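PDB 5HAX: nucleoporin NUP170 from Chaetomium thermophilum, which probably serves as a scaffold component of the nuclear pore complex, combining an N-terminal beta-propeller with a C-terminal helical region. Local coordinates for residues 444-449 with 473-478; 51-56 with 484-489; 76-81 with 115-120; 389-394 with 403-408. All blocks are in the same frame, centred on the assembly; numbering follows the deposited sequence.

Interaction 1: 444-449 with 473-478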
loop_
_atom_site.group_PDB
_atom_site.type_symbol
_atom_site.label_atom_id
_atom_site.label_comp_id
_atom_site.label_asym_id
_atom_site.label_seq_id
_atom_site.Cartn_x
_atom_site.Cartn_y
_atom_site.Cartn_z
ATOM N N GLY A 444 5.011 10.592 0.494
ATOM C CA GLY A 444 4.916 9.575 -0.540
ATOM C C GLY A 444 5.225 8.196 0.001
ATOM O O GLY A 444 5.961 8.034 0.977
ATOM N N LEU A 445 4.645 7.195 -0.655
ATOM C CA LEU A 445 4.834 5.802 -0.274
ATOM C C LEU A 445 6.173 5.298 -0.803
ATOM O O LEU A 445 6.503 5.507 -1.974
ATOM C CB LEU A 445 3.684 4.955 -0.822
ATOM C CG LEU A 445 3.690 3.453 -0.540
ATOM C CD1 LEU A 445 3.438 3.166 0.931
ATOM C CD2 LEU A 445 2.654 2.753 -1.408
ATOM N N THR A 446 6.946 4.638 0.065
ATOM C CA THR A 446 8.252 4.100 -0.306
ATOM C C THR A 446 8.225 2.609 -0.603
ATOM O O THR A 446 9.134 2.113 -1.277
ATOM C CB THR A 446 9.277 4.350 0.807
ATOM O OG1 THR A 446 8.974 3.524 1.938
ATOM C CG2 THR A 446 9.283 5.810 1.226
ATOM N N THR A 447 7.221 1.891 -0.110
ATOM C CA THR A 447 7.084 0.461 -0.326
ATOM C C THR A 447 6.049 0.201 -1.418
ATOM O O THR A 447 5.440 1.121 -1.967
ATOM C CB THR A 447 6.701 -0.231 0.982
ATOM O OG1 THR A 447 5.687 0.534 1.646
ATOM C CG2 THR A 447 7.909 -0.345 1.896
ATOM N N ALA A 448 5.855 -1.075 -1.742
ATOM C CA ALA A 448 4.922 -1.438 -2.792
ATOM C C ALA A 448 3.486 -1.145 -2.354
ATOM O O ALA A 448 3.156 -1.266 -1.171
ATOM C CB ALA A 448 5.062 -2.916 -3.146
ATOM N N PRO A 449 2.617 -0.751 -3.286
ATOM C CA PRO A 449 1.222 -0.469 -2.923
ATOM C C PRO A 449 0.577 -1.642 -2.197
ATOM O O PRO A 449 0.793 -2.807 -2.538
ATOM C CB PRO A 449 0.553 -0.205 -4.276
ATOM C CG PRO A 449 1.652 0.276 -5.151
ATOM C CD PRO A 449 2.886 -0.453 -4.705
ATOM N N GLU A 473 5.811 1.914 4.537
ATOM C CA GLU A 473 6.653 3.005 4.998
ATOM C C GLU A 473 6.408 4.221 4.119
ATOM O O GLU A 473 6.164 4.096 2.915
ATOM C CB GLU A 473 8.143 2.626 4.983
ATOM C CG GLU A 473 8.498 1.520 5.966
ATOM C CD GLU A 473 9.994 1.332 6.138
ATOM O OE1 GLU A 473 10.775 2.035 5.463
ATOM O OE2 GLU A 473 10.385 0.475 6.958
ATOM N N PHE A 474 6.476 5.400 4.733
ATOM C CA PHE A 474 6.110 6.649 4.077
ATOM C C PHE A 474 7.179 7.695 4.342
ATOM O O PHE A 474 7.582 7.900 5.491
ATOM C CB PHE A 474 4.747 7.138 4.574
ATOM C CG PHE A 474 3.702 6.065 4.596
ATOM C CD1 PHE A 474 2.858 5.877 3.513
ATOM C CD2 PHE A 474 3.579 5.227 5.691
ATOM C CE1 PHE A 474 1.902 4.880 3.529
ATOM C CE2 PHE A 474 2.627 4.230 5.711
ATOM C CZ PHE A 474 1.787 4.057 4.628
ATOM N N ALA A 475 7.636 8.345 3.275
ATOM C CA ALA A 475 8.636 9.399 3.371
ATOM C C ALA A 475 7.929 10.743 3.499
ATOM O O ALA A 475 7.182 11.141 2.599
ATOM C CB ALA A 475 9.550 9.383 2.147
ATOM N N VAL A 476 8.166 11.433 4.612
ATOM C CA VAL A 476 7.579 12.741 4.883
ATOM C C VAL A 476 8.666 13.773 4.598
ATOM O O VAL A 476 9.603 13.938 5.385
ATOM C CB VAL A 476 7.061 12.847 6.321
ATOM C CG1 VAL A 476 6.461 14.229 6.577
ATOM C CG2 VAL A 476 6.039 11.760 6.597
ATOM N N LEU A 477 8.541 14.472 3.472
ATOM C CA LEU A 477 9.504 15.502 3.105
ATOM C C LEU A 477 9.140 16.818 3.776
ATOM O O LEU A 477 8.013 17.302 3.636
ATOM C CB LEU A 477 9.543 15.679 1.588
ATOM C CG LEU A 477 10.395 16.834 1.048
ATOM C CD1 LEU A 477 11.874 16.592 1.314
ATOM C CD2 LEU A 477 10.138 17.038 -0.438
ATOM N N THR A 478 10.092 17.390 4.505
ATOM C CA THR A 478 9.978 18.729 5.068
ATOM C C THR A 478 11.065 19.615 4.469
ATOM O O THR A 478 11.881 19.176 3.652
ATOM C CB THR A 478 10.088 18.708 6.596
ATOM O OG1 THR A 478 11.444 18.452 6.981
ATOM C CG2 THR A 478 9.176 17.648 7.196
HETATM O O HOH W 1 11.223 3.487 3.529
#
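Gly444 faces Ala475 as an antiparallel hydrogen-bonded pair. Gly444 N donates to Ala475 O at 3.1 Å, and Ala475 N answers to Gly444 O at 2.9 Å, nearly along the C=O axis. Leu445 is opposite Phe474 in a non-hydrogen-bonded pair. With CG anti to the backbone N (chi1 180°), Leu445 brings CD1 to 3.5 Å from Phe474 CE1, its side chain running obliquely to the ring. That ring also meets Phe386 and Phe392 of the neighbouring blade. At Thr446 the strand has ended, but Thr446 N still donates to Glu473 O at 3.0 Å in an almost straight bond (173°). Thr446 CG2 lies against the Ala475 methyl, CB, at 3.7 Å. Thr446 OG1 shares a water with Glu473 OE1, which lies 2.5 Å from that water and accepts from it. The other carboxylate oxygen of Glu473 forms a salt bridge with Arg486. Thr447 then turns OG1 between its backbone N and carbonyl carbon (chi1 44°), where OG1 accepts the Glu473 N-H at 3.2 Å. The backbone N and O of Glu473 are thus both held, one by a side-chain hydroxyl and one by an amide. Strand 440-445 is the edge strand of a four-stranded antiparallel blade and 473-478 its neighbour; this is where their pairing ends in the beta-propeller.

Interaction 2: 51-56 with 484-489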
loop_
_atom_site.group_PDB
_atom_site.type_symbol
_atom_site.label_atom_id
_atom_site.label_comp_id
_atom_site.label_asym_id
_atom_site.label_seq_id
_atom_site.Cartn_x
_atom_site.Cartn_y
_atom_site.Cartn_z
ATOM N N HIS A 51 4.830 5.042 13.546
ATOM C CA HIS A 51 5.880 5.706 14.307
ATOM C C HIS A 51 7.055 6.031 13.396
ATOM O O HIS A 51 7.263 5.383 12.365
ATOM C CB HIS A 51 6.336 4.860 15.508
ATOM C CG HIS A 51 7.050 3.592 15.146
ATOM N ND1 HIS A 51 6.694 2.809 14.068
ATOM C CD2 HIS A 51 8.091 2.962 15.740
ATOM C CE1 HIS A 51 7.491 1.756 14.010
ATOM N NE2 HIS A 51 8.348 1.826 15.012
ATOM N N VAL A 52 7.803 7.061 13.785
ATOM C CA VAL A 52 8.971 7.508 13.035
ATOM C C VAL A 52 10.130 6.563 13.325
ATOM O O VAL A 52 10.439 6.284 14.488
ATOM C CB VAL A 52 9.336 8.956 13.407
ATOM C CG1 VAL A 52 10.540 9.432 12.604
ATOM C CG2 VAL A 52 8.149 9.886 13.188
ATOM N N VAL A 53 10.790 6.086 12.268
ATOM C CA VAL A 53 11.878 5.118 12.418
ATOM C C VAL A 53 13.240 5.767 12.184
ATOM O O VAL A 53 14.236 5.353 12.786
ATOM C CB VAL A 53 11.675 3.909 11.481
ATOM C CG1 VAL A 53 10.509 3.057 11.972
ATOM C CG2 VAL A 53 11.460 4.350 10.043
ATOM N N ARG A 54 13.310 6.777 11.320
ATOM C CA ARG A 54 14.570 7.486 11.103
ATOM C C ARG A 54 14.295 8.761 10.315
ATOM O O ARG A 54 13.185 8.984 9.823
ATOM C CB ARG A 54 15.596 6.611 10.375
ATOM C CG ARG A 54 15.200 6.253 8.961
ATOM C CD ARG A 54 16.113 5.194 8.363
ATOM N NE ARG A 54 15.409 4.424 7.341
ATOM C CZ ARG A 54 14.933 3.192 7.508
ATOM N NH1 ARG A 54 14.297 2.596 6.510
ATOM N NH2 ARG A 54 15.093 2.547 8.658
ATOM N N HIS A 55 15.329 9.600 10.201
ATOM C CA HIS A 55 15.242 10.872 9.494
ATOM C C HIS A 55 16.514 11.090 8.687
ATOM O O HIS A 55 17.589 10.607 9.054
ATOM C CB HIS A 55 15.026 12.041 10.465
ATOM C CG HIS A 55 16.232 12.372 11.290
ATOM N ND1 HIS A 55 16.525 11.729 12.472
ATOM C CD2 HIS A 55 17.216 13.283 11.103
ATOM C CE1 HIS A 55 17.640 12.226 12.978
ATOM N NE2 HIS A 55 18.079 13.172 12.167
ATOM N N HIS A 56 16.382 11.831 7.584
ATOM C CA HIS A 56 17.489 12.109 6.671
ATOM C C HIS A 56 17.532 13.605 6.393
ATOM O O HIS A 56 16.628 14.146 5.748
ATOM C CB HIS A 56 17.338 11.330 5.363
ATOM C CG HIS A 56 17.201 9.852 5.548
ATOM N ND1 HIS A 56 18.253 9.048 5.929
ATOM C CD2 HIS A 56 16.138 9.029 5.387
ATOM C CE1 HIS A 56 17.842 7.794 6.005
ATOM N NE2 HIS A 56 16.562 7.755 5.680
ATOM N N ILE A 484 10.999 9.081 7.912
ATOM C CA ILE A 484 10.413 7.798 7.530
ATOM C C ILE A 484 9.409 7.397 8.603
ATOM O O ILE A 484 9.758 7.277 9.783
ATOM C CB ILE A 484 11.487 6.713 7.354
ATOM C CG1 ILE A 484 12.577 7.173 6.380
ATOM C CG2 ILE A 484 10.843 5.422 6.862
ATOM C CD1 ILE A 484 12.084 7.460 4.971
ATOM N N VAL A 485 8.163 7.188 8.189
ATOM C CA VAL A 485 7.087 6.734 9.064
ATOM C C VAL A 485 6.699 5.332 8.623
ATOM O O VAL A 485 6.528 5.083 7.424
ATOM C CB VAL A 485 5.878 7.685 9.007
ATOM C CG1 VAL A 485 4.773 7.202 9.942
ATOM C CG2 VAL A 485 6.301 9.105 9.356
ATOM N N ARG A 486 6.554 4.423 9.585
ATOM C CA ARG A 486 6.281 3.016 9.313
ATOM C C ARG A 486 4.967 2.608 9.964
ATOM O O ARG A 486 4.712 2.941 11.126
ATOM C CB ARG A 486 7.422 2.130 9.825
ATOM C CG ARG A 486 7.185 0.632 9.643
ATOM C CD ARG A 486 8.349 -0.180 10.192
ATOM N NE ARG A 486 9.589 0.085 9.467
ATOM C CZ ARG A 486 10.808 -0.086 9.970
ATOM N NH1 ARG A 486 10.968 -0.517 11.214
ATOM N NH2 ARG A 486 11.874 0.184 9.229
ATOM N N ARG A 487 4.143 1.888 9.208
ATOM C CA ARG A 487 2.934 1.286 9.748
ATOM C C ARG A 487 3.294 0.108 10.646
ATOM O O ARG A 487 4.152 -0.712 10.304
ATOM C CB ARG A 487 2.033 0.826 8.598
ATOM C CG ARG A 487 0.836 -0.025 8.993
ATOM C CD ARG A 487 -0.128 0.731 9.882
ATOM N NE ARG A 487 -1.374 -0.009 10.070
ATOM C CZ ARG A 487 -2.120 0.036 11.170
ATOM N NH1 ARG A 487 -1.758 0.783 12.206
ATOM N NH2 ARG A 487 -3.235 -0.678 11.236
ATOM N N ARG A 488 2.636 0.025 11.798
ATOM C CA ARG A 488 2.859 -1.057 12.750
ATOM C C ARG A 488 1.748 -2.091 12.637
ATOM O O ARG A 488 0.565 -1.739 12.591
ATOM C CB ARG A 488 2.944 -0.517 14.177
ATOM C CG ARG A 488 4.248 0.208 14.440
ATOM C CD ARG A 488 4.283 0.887 15.791
ATOM N NE ARG A 488 4.692 -0.017 16.861
ATOM C CZ ARG A 488 5.384 0.353 17.935
ATOM N NH1 ARG A 488 5.705 -0.545 18.856
ATOM N NH2 ARG A 488 5.761 1.617 18.093
ATOM N N ARG A 489 2.142 -3.361 12.579
ATOM C CA ARG A 489 1.221 -4.483 12.507
ATOM C C ARG A 489 0.809 -4.922 13.908
ATOM O O ARG A 489 1.369 -4.489 14.917
ATOM C CB ARG A 489 1.866 -5.657 11.769
ATOM C CG ARG A 489 2.435 -5.321 10.395
ATOM C CD ARG A 489 3.435 -6.383 9.946
ATOM N NE ARG A 489 4.617 -6.409 10.807
ATOM C CZ ARG A 489 5.549 -7.356 10.778
ATOM N NH1 ARG A 489 6.585 -7.288 11.602
ATOM N NH2 ARG A 489 5.450 -8.375 9.935
HETATM O O HOH W 2 12.953 0.418 6.956
#
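His51 lies with its ring between two side chains. Arg488 CD covers one face, 3.8 Å from the centroid of the His51 ring in a CH-pi contact, and Val53 CG1 lies over the opposite face, toward the rim. Arg486 O is at the ring edge, in its plane. The His51 and Arg488 side chains cross at about a right angle, with ring and guanidinium planes 44° apart. Chi1 of 67° sets the imidazole between its own backbone N and carbonyl carbon, and this swings it toward Arg488. Cut back to an alanine, this position would probably leave a gap between Val53 and the aliphatic part of Arg488, and the arginine chain would be freer to turn. Val53 CG1 has a second flat neighbour, for it lies over the centre of the Arg486 guanidinium, 3.7 Å from Arg486 NH1. The other methyl of Val53, CG2, is pressed tightly on Ile484 CG2 at 3.4 Å. Arg54 crosses Ile484 at a slant, and Arg54 NH2 comes to 4.0 Å from Arg486 NH2, the two guanidinium planes 62° apart. A water accepts from Arg54 NH1 at 2.6 Å and more weakly from Arg486 NH2. Glu473 forms a salt bridge with Arg486 and a long, weak ion pair with Arg54, and probably balances their charges. Beneath these side chains Val53 N donates to Ile484 O at 2.9 Å, and Arg486 N to His51 O at 3.0 Å. An N-terminal strand thus completes a blade begun by much later residues, as in the velcro closure of beta-propellers.

Interaction 3: 76-81 with 115-120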
loop_
_atom_site.group_PDB
_atom_site.type_symbol
_atom_site.label_atom_id
_atom_site.label_comp_id
_atom_site.label_asym_id
_atom_site.label_seq_id
_atom_site.Cartn_x
_atom_site.Cartn_y
_atom_site.Cartn_z
ATOM N N GLY A 76 10.730 18.467 -3.704
ATOM C CA GLY A 76 9.796 17.400 -4.025
ATOM C C GLY A 76 10.388 16.035 -3.750
ATOM O O GLY A 76 11.576 15.894 -3.447
ATOM N N LEU A 77 9.533 15.019 -3.878
ATOM C CA LEU A 77 9.855 13.647 -3.502
ATOM C C LEU A 77 9.679 12.697 -4.679
ATOM O O LEU A 77 8.707 12.802 -5.435
ATOM C CB LEU A 77 8.958 13.165 -2.355
ATOM C CG LEU A 77 9.589 12.939 -0.982
ATOM C CD1 LEU A 77 8.529 12.454 -0.005
ATOM C CD2 LEU A 77 10.741 11.949 -1.044
ATOM N N PHE A 78 10.621 11.767 -4.816
ATOM C CA PHE A 78 10.474 10.576 -5.654
ATOM C C PHE A 78 10.516 9.353 -4.739
ATOM O O PHE A 78 11.464 8.564 -4.774
ATOM C CB PHE A 78 11.578 10.505 -6.733
ATOM C CG PHE A 78 11.499 11.592 -7.774
ATOM C CD1 PHE A 78 10.303 12.229 -8.061
ATOM C CD2 PHE A 78 12.634 11.968 -8.476
ATOM C CE1 PHE A 78 10.242 13.221 -9.024
ATOM C CE2 PHE A 78 12.579 12.959 -9.436
ATOM C CZ PHE A 78 11.381 13.587 -9.710
ATOM N N ALA A 79 9.474 9.199 -3.917
ATOM C CA ALA A 79 9.475 8.173 -2.880
ATOM C C ALA A 79 9.545 6.759 -3.445
ATOM O O ALA A 79 9.979 5.845 -2.735
ATOM C CB ALA A 79 8.226 8.316 -2.008
ATOM N N GLU A 80 9.128 6.557 -4.698
ATOM C CA GLU A 80 9.124 5.215 -5.275
ATOM C C GLU A 80 10.531 4.644 -5.393
ATOM O O GLU A 80 10.707 3.420 -5.368
ATOM C CB GLU A 80 8.454 5.244 -6.650
ATOM C CG GLU A 80 8.245 3.872 -7.280
ATOM C CD GLU A 80 7.927 3.954 -8.761
ATOM O OE1 GLU A 80 7.253 4.923 -9.175
ATOM O OE2 GLU A 80 8.361 3.055 -9.511
ATOM N N ILE A 81 11.540 5.507 -5.518
ATOM C CA ILE A 81 12.923 5.100 -5.725
ATOM C C ILE A 81 13.848 5.663 -4.653
ATOM O O ILE A 81 15.068 5.548 -4.772
ATOM C CB ILE A 81 13.413 5.504 -7.130
ATOM C CG1 ILE A 81 13.257 7.016 -7.329
ATOM C CG2 ILE A 81 12.637 4.743 -8.194
ATOM C CD1 ILE A 81 13.937 7.547 -8.571
ATOM N N THR A 115 9.249 25.047 -12.915
ATOM C CA THR A 115 7.998 25.198 -12.185
ATOM C C THR A 115 7.385 23.878 -11.739
ATOM O O THR A 115 6.499 23.891 -10.878
ATOM C CB THR A 115 6.972 25.955 -13.044
ATOM O OG1 THR A 115 6.807 25.291 -14.301
ATOM C CG2 THR A 115 7.432 27.392 -13.286
ATOM N N ALA A 116 7.826 22.751 -12.291
ATOM C CA ALA A 116 7.312 21.451 -11.884
ATOM C C ALA A 116 8.276 20.370 -12.349
ATOM O O ALA A 116 8.936 20.512 -13.381
ATOM C CB ALA A 116 5.912 21.195 -12.454
ATOM N N VAL A 117 8.345 19.293 -11.567
ATOM C CA VAL A 117 9.178 18.132 -11.870
ATOM C C VAL A 117 8.423 16.883 -11.431
ATOM O O VAL A 117 7.762 16.883 -10.388
ATOM C CB VAL A 117 10.551 18.212 -11.165
ATOM C CG1 VAL A 117 11.388 16.973 -11.467
ATOM C CG2 VAL A 117 11.296 19.475 -11.577
ATOM N N ALA A 118 8.528 15.813 -12.221
ATOM C CA ALA A 118 7.848 14.568 -11.891
ATOM C C ALA A 118 8.580 13.388 -12.516
ATOM O O ALA A 118 9.284 13.523 -13.519
ATOM C CB ALA A 118 6.389 14.584 -12.357
ATOM N N LEU A 119 8.390 12.221 -11.902
ATOM C CA LEU A 119 8.965 10.960 -12.357
ATOM C C LEU A 119 7.821 10.023 -12.718
ATOM O O LEU A 119 7.038 9.636 -11.845
ATOM C CB LEU A 119 9.848 10.345 -11.268
ATOM C CG LEU A 119 10.653 9.101 -11.645
ATOM C CD1 LEU A 119 11.758 9.465 -12.623
ATOM C CD2 LEU A 119 11.225 8.440 -10.399
ATOM N N VAL A 120 7.730 9.655 -13.994
ATOM C CA VAL A 120 6.590 8.887 -14.495
ATOM C C VAL A 120 7.101 7.628 -15.183
ATOM O O VAL A 120 8.292 7.518 -15.509
ATOM C CB VAL A 120 5.725 9.720 -15.468
ATOM C CG1 VAL A 120 5.138 10.936 -14.752
ATOM C CG2 VAL A 120 6.543 10.144 -16.684
HETATM O O HOH W 3 7.773 15.104 -7.520
HETATM O O HOH W 4 7.683 7.262 -9.769
HETATM O O HOH W 5 6.843 6.249 -11.872
#
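Two successive blades of the beta-propeller meet where Phe78 packs on Leu119. Each residue lies on the first strand of its blade, and the two short segments run almost parallel, 10° apart. At a closest axis distance of 7.8 Å they are too far apart to pair, and no direct hydrogen bond crosses between them. Side chains fill the space. Leu119 CB sits over the centre of the Phe78 ring, 3.7 Å from its centroid, in a CH-pi contact. Val117 CG1 comes to the ring edge, 3.8 Å from Phe78 CZ. Phe78 CB points toward the next blade, and CG set anti to the carbonyl carbon (chi1 -67°) carries the ring on to Leu119. It also meets Trp85 of its own blade and Leu135 of the next. A serine in place of Phe78 would probably open a gap between the blades, leaving Val117 CG1 and Leu119 CB without the ring they pack on. A water donates to Leu77 O at 3.2 Å and, weakly, to Val117 O, a thin polar link beside the apolar one. Further along the chain, Ile81 and Leu119 reach toward each other tip to tip, and Ile81 CD1 stands only 3.4 Å from Leu119 CD2, tighter than usual for two methyls.

Interaction 4: 389-394 with 403-408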
loop_
_atom_site.group_PDB
_atom_site.type_symbol
_atom_site.label_atom_id
_atom_site.label_comp_id
_atom_site.label_asym_id
_atom_site.label_seq_id
_atom_site.Cartn_x
_atom_site.Cartn_y
_atom_site.Cartn_z
ATOM N N GLY A 389 -6.292 2.715 3.457
ATOM C CA GLY A 389 -6.927 3.830 4.138
ATOM C C GLY A 389 -6.018 4.621 5.058
ATOM O O GLY A 389 -6.500 5.446 5.841
ATOM N N TYR A 390 -4.710 4.382 4.983
ATOM C CA TYR A 390 -3.756 5.155 5.771
ATOM C C TYR A 390 -3.892 6.637 5.438
ATOM O O TYR A 390 -3.764 7.031 4.277
ATOM C CB TYR A 390 -2.330 4.679 5.485
ATOM C CG TYR A 390 -2.098 3.189 5.640
ATOM C CD1 TYR A 390 -2.750 2.452 6.625
ATOM C CD2 TYR A 390 -1.219 2.520 4.795
ATOM C CE1 TYR A 390 -2.527 1.090 6.760
ATOM C CE2 TYR A 390 -0.991 1.164 4.924
ATOM C CZ TYR A 390 -1.644 0.454 5.906
ATOM O OH TYR A 390 -1.413 -0.900 6.023
ATOM N N PHE A 391 -4.139 7.458 6.458
ATOM C CA PHE A 391 -4.475 8.869 6.283
ATOM C C PHE A 391 -3.444 9.734 6.996
ATOM O O PHE A 391 -3.216 9.566 8.198
ATOM C CB PHE A 391 -5.884 9.148 6.818
ATOM C CG PHE A 391 -6.271 10.604 6.817
ATOM C CD1 PHE A 391 -6.172 11.363 5.665
ATOM C CD2 PHE A 391 -6.765 11.200 7.965
ATOM C CE1 PHE A 391 -6.538 12.698 5.664
ATOM C CE2 PHE A 391 -7.134 12.531 7.969
ATOM C CZ PHE A 391 -7.023 13.278 6.815
ATOM N N PHE A 392 -2.830 10.656 6.255
ATOM C CA PHE A 392 -1.895 11.640 6.793
ATOM C C PHE A 392 -2.479 13.031 6.591
ATOM O O PHE A 392 -2.818 13.398 5.462
ATOM C CB PHE A 392 -0.530 11.557 6.097
ATOM C CG PHE A 392 0.251 10.312 6.415
ATOM C CD1 PHE A 392 1.348 10.367 7.256
ATOM C CD2 PHE A 392 -0.098 9.092 5.862
ATOM C CE1 PHE A 392 2.078 9.228 7.546
ATOM C CE2 PHE A 392 0.627 7.949 6.150
ATOM C CZ PHE A 392 1.715 8.019 6.992
ATOM N N ASP A 393 -2.584 13.806 7.673
ATOM C CA ASP A 393 -3.113 15.168 7.616
ATOM C C ASP A 393 -2.129 16.124 8.271
ATOM O O ASP A 393 -1.762 15.943 9.436
ATOM C CB ASP A 393 -4.476 15.269 8.305
ATOM C CG ASP A 393 -5.153 16.609 8.062
ATOM O OD1 ASP A 393 -4.649 17.394 7.232
ATOM O OD2 ASP A 393 -6.194 16.876 8.692
ATOM N N VAL A 394 -1.717 17.146 7.523
ATOM C CA VAL A 394 -0.811 18.177 8.018
ATOM C C VAL A 394 -1.686 19.291 8.586
ATOM O O VAL A 394 -2.290 20.062 7.839
ATOM C CB VAL A 394 0.113 18.695 6.914
ATOM C CG1 VAL A 394 1.076 19.740 7.466
ATOM C CG2 VAL A 394 0.873 17.543 6.271
ATOM N N MET A 403 1.682 19.843 12.805
ATOM C CA MET A 403 1.334 18.640 13.550
ATOM C C MET A 403 0.780 17.617 12.571
ATOM O O MET A 403 -0.050 17.954 11.719
ATOM C CB MET A 403 0.307 18.934 14.647
ATOM C CG MET A 403 0.809 19.837 15.770
ATOM S SD MET A 403 2.267 19.209 16.640
ATOM C CE MET A 403 1.690 17.611 17.214
ATOM N N LEU A 404 1.238 16.375 12.694
ATOM C CA LEU A 404 0.868 15.301 11.778
ATOM C C LEU A 404 -0.130 14.379 12.467
ATOM O O LEU A 404 0.213 13.703 13.442
ATOM C CB LEU A 404 2.108 14.523 11.342
ATOM C CG LEU A 404 2.289 14.342 9.839
ATOM C CD1 LEU A 404 2.570 15.682 9.180
ATOM C CD2 LEU A 404 3.408 13.350 9.562
ATOM N N PHE A 405 -1.362 14.353 11.964
ATOM C CA PHE A 405 -2.332 13.347 12.373
ATOM C C PHE A 405 -2.253 12.173 11.408
ATOM O O PHE A 405 -2.318 12.362 10.189
ATOM C CB PHE A 405 -3.754 13.909 12.397
ATOM C CG PHE A 405 -4.801 12.869 12.682
ATOM C CD1 PHE A 405 -4.927 12.327 13.950
ATOM C CD2 PHE A 405 -5.648 12.421 11.680
ATOM C CE1 PHE A 405 -5.880 11.360 14.216
ATOM C CE2 PHE A 405 -6.606 11.457 11.942
ATOM C CZ PHE A 405 -6.722 10.927 13.210
ATOM N N VAL A 406 -2.106 10.970 11.954
ATOM C CA VAL A 406 -1.973 9.758 11.155
ATOM C C VAL A 406 -2.918 8.708 11.721
ATOM O O VAL A 406 -2.922 8.459 12.932
ATOM C CB VAL A 406 -0.525 9.231 11.136
ATOM C CG1 VAL A 406 -0.350 8.242 9.999
ATOM C CG2 VAL A 406 0.463 10.380 10.998
ATOM N N SER A 407 -3.715 8.096 10.847
ATOM C CA SER A 407 -4.700 7.111 11.266
ATOM C C SER A 407 -4.750 5.973 10.257
ATOM O O SER A 407 -4.344 6.113 9.100
ATOM C CB SER A 407 -6.097 7.732 11.424
ATOM O OG SER A 407 -6.564 8.255 10.193
ATOM N N ALA A 408 -5.259 4.841 10.717
ATOM C CA ALA A 408 -5.434 3.655 9.898
ATOM C C ALA A 408 -6.779 3.041 10.235
ATOM O O ALA A 408 -7.332 3.300 11.311
ATOM C CB ALA A 408 -4.317 2.631 10.136
#
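Phe391 and Ser407 exchange two backbone hydrogen bonds: Phe391 N to Ser407 O at 3.0 Å, and Ser407 N to Phe391 O at 3.1 Å. Asp393 and Phe405 repeat the pattern, with Asp393 N to Phe405 O at 2.9 Å. Between these pairs, CA-H...O contacts add to the ladder; Val406 CA approaches Phe391 O to 3.2 Å. The apolar contacts fall on two faces. On one, Val406 CG1 lies over the Phe392 ring toward its rim, 3.6 Å from Phe392 CE1, and Val394 CG2 meets Leu404 CD1 at 3.8 Å. On the other, Phe391 and Phe405 meet at their ring edges, CD2 of Phe391 being 4.0 Å from CE2 of Phe405. Both phenylalanines hold CG anti to the backbone N (chi1 174° in each), yet their side chains cross at about a right angle. Polar groups look beyond the hairpin. Ser407 OG lies in the plane of the Phe391 ring at its edge and is hydrogen-bonded to Glu427, while Asp393 OD2 is hydrogen-bonded to Ser380 and Tyr390 OH to Glu462. The hairpin forms the middle of a propeller blade. The chemistry implies a largely apolar interior in which two hydroxyls and one carboxylate oxygen find partners on other strands or loops.

Overall arrangement
From the N terminus, residues 51-56 come first, and their partner 484-489 arrives only after more than 400 residues. Interaction 2 therefore closes the longest loop, and the other three contacts fall within it. They follow in series without crossing: interaction 3, then the short hairpin of interaction 4, then interaction 1. Interactions 1 and 2 share one blade, where strands 473-478 and 481-487 are neighbours. Interaction 4 lies in the preceding blade and packs on both. Interaction 3 joins the next two blades round the ring, and Leu77 and Ala79 touch interaction 1. Together the contacts tie four consecutive blades across the closure of the propeller ring.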